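Side-chain contact in blue copper protein (Hyphomicrobium denitrificans, PDB 3EF4), which binds one copper ion per subunit and probably serves as a periplasmic electron carrier: residues 97-102 against 117-122. Numbering follows the deposited sequence.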
loop_
_atom_site.group_PDB
_atom_site.type_symbol
_atom_site.label_atom_id
_atom_site.label_comp_id
_atom_site.label_asym_id
_atom_site.label_seq_id
_atom_site.Cartn_x
_atom_site.Cartn_y
_atom_site.Cartn_z
ATOM N N VAL A 97 11.520 -3.875 -9.377
ATOM C CA VAL A 97 12.189 -3.348 -10.552
ATOM C C VAL A 97 12.154 -1.835 -10.619
ATOM O O VAL A 97 13.038 -1.178 -11.197
ATOM C CB VAL A 97 11.599 -3.971 -11.828
ATOM C CG1 VAL A 97 11.828 -5.467 -11.780
ATOM C CG2 VAL A 97 10.144 -3.633 -12.018
ATOM N N ASN A 98 11.116 -1.251 -9.986
ATOM C CA ASN A 98 10.931 0.201 -10.019
ATOM C C ASN A 98 11.289 0.869 -8.686
ATOM O O ASN A 98 10.819 1.956 -8.354
ATOM C CB ASN A 98 9.520 0.566 -10.426
ATOM C CG ASN A 98 8.495 0.024 -9.465
ATOM O OD1 ASN A 98 8.719 -1.015 -8.829
ATOM N ND2 ASN A 98 7.362 0.675 -9.286
ATOM N N LEU A 99 12.198 0.251 -7.917
ATOM C CA LEU A 99 12.640 0.844 -6.656
ATOM C C LEU A 99 13.152 2.276 -6.800
ATOM O O LEU A 99 12.817 3.107 -5.936
ATOM C CB LEU A 99 13.697 -0.067 -6.025
ATOM C CG LEU A 99 14.229 0.411 -4.660
ATOM C CD1 LEU A 99 13.127 0.544 -3.602
ATOM C CD2 LEU A 99 15.287 -0.603 -4.172
ATOM N N ASP A 100 13.920 2.566 -7.835
ATOM C CA ASP A 100 14.475 3.922 -7.973
ATOM C C ASP A 100 13.322 4.919 -8.046
ATOM O O ASP A 100 13.369 5.978 -7.436
ATOM C CB ASP A 100 15.359 4.035 -9.208
ATOM C CG ASP A 100 16.634 3.262 -9.261
ATOM O OD1 ASP A 100 17.211 3.007 -10.354
ATOM O OD2 ASP A 100 17.164 2.893 -8.194
ATOM N N GLN A 101 12.298 4.581 -8.834
ATOM C CA GLN A 101 11.146 5.473 -8.987
ATOM C C GLN A 101 10.360 5.615 -7.693
ATOM O O GLN A 101 9.933 6.728 -7.390
ATOM C CB GLN A 101 10.304 4.971 -10.152
ATOM C CG GLN A 101 10.995 5.098 -11.502
ATOM C CD GLN A 101 12.167 4.220 -11.798
ATOM O OE1 GLN A 101 12.180 3.051 -11.439
ATOM N NE2 GLN A 101 13.189 4.865 -12.439
ATOM N N ILE A 102 10.168 4.569 -6.898
ATOM C CA ILE A 102 9.474 4.702 -5.603
ATOM C C ILE A 102 10.282 5.605 -4.674
ATOM O O ILE A 102 9.710 6.440 -3.965
ATOM C CB ILE A 102 9.274 3.322 -4.983
ATOM C CG1 ILE A 102 8.477 2.348 -5.819
ATOM C CG2 ILE A 102 8.722 3.434 -3.588
ATOM C CD1 ILE A 102 7.074 2.574 -6.174
ATOM N N GLY A 117 9.695 4.027 5.734
ATOM C CA GLY A 117 9.822 2.812 6.525
ATOM C C GLY A 117 9.488 1.557 5.734
ATOM O O GLY A 117 10.136 0.522 5.918
ATOM N N GLU A 118 8.476 1.672 4.895
ATOM C CA GLU A 118 8.074 0.536 4.068
ATOM C C GLU A 118 9.100 0.230 2.972
ATOM O O GLU A 118 9.454 -0.931 2.696
ATOM C CB GLU A 118 6.679 0.805 3.505
ATOM C CG GLU A 118 5.641 0.918 4.593
ATOM C CD GLU A 118 4.350 1.546 4.156
ATOM O OE1 GLU A 118 4.164 1.938 2.991
ATOM O OE2 GLU A 118 3.449 1.635 5.066
ATOM N N ILE A 119 9.583 1.267 2.339
ATOM C CA ILE A 119 10.623 1.099 1.295
ATOM C C ILE A 119 11.833 0.389 1.876
ATOM O O ILE A 119 12.471 -0.416 1.170
ATOM C CB ILE A 119 11.005 2.450 0.694
ATOM C CG1 ILE A 119 9.889 3.117 -0.090
ATOM C CG2 ILE A 119 12.303 2.300 -0.138
ATOM C CD1 ILE A 119 10.145 4.572 -0.432
ATOM N N ALA A 120 12.194 0.644 3.108
ATOM C CA ALA A 120 13.351 0.018 3.730
ATOM C C ALA A 120 13.172 -1.486 3.936
ATOM O O ALA A 120 14.133 -2.218 4.168
ATOM C CB ALA A 120 13.683 0.677 5.041
ATOM N N LYS A 121 11.953 -2.012 3.804
ATOM C CA LYS A 121 11.651 -3.401 3.932
ATOM C C LYS A 121 11.697 -4.130 2.592
ATOM O O LYS A 121 11.556 -5.367 2.568
ATOM C CB LYS A 121 10.278 -3.604 4.588
ATOM C CG LYS A 121 10.272 -3.088 6.001
ATOM C CD LYS A 121 8.919 -3.210 6.673
ATOM C CE LYS A 121 8.968 -2.892 8.184
ATOM N N VAL A 122 11.888 -3.404 1.513
ATOM C CA VAL A 122 11.945 -4.041 0.181
ATOM C C VAL A 122 12.961 -5.173 0.148
ATOM O O VAL A 122 14.061 -5.036 0.668
ATOM C CB VAL A 122 12.182 -2.984 -0.893
ATOM C CG1 VAL A 122 12.594 -3.567 -2.227
ATOM C CG2 VAL A 122 10.857 -2.211 -0.983
#
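I119 meets both I102 and L99 with different branches; the three touching pairs (I102-I119, L99-I119, L99-V122) all meet through side-chain carbons, and no hydrogen bond crosses. CG2 of I102 lies 3.6 Å from I119 CD1 and 3.7 Å from I119 CG1, so one methyl rests against the long branch of its partner, which is extended (chi2 167°). I102 holds CG2 anti to its backbone N, which sets that methyl against I119 while the end of the side chain leads away. The other branch, I119 CG2, takes L99 CD1 at 4.0 Å. With chi1 at -178° and chi2 at 59°, the end of L99 comes nearer to I119 than its CB direction suggests, and CD1 reaches V122 CG1 more loosely, at 4.4 Å. Replacing I119 with alanine would probably open a gap beside I102 CG2 and L99 CD1, since both branches that meet them would be gone. A type I turn from I119 to V122, with V122 N bonded to I119 O at 3.1 Å, lets both CB bonds point toward 97-102. The contact joins helix 99-104 to the last part of helix 109-119 and the turn after it; L99, I102 and V122 also touch L74 of strand 73-78, and V122 touches L90 of strand 88-93, in the cupredoxin beta-sandwich.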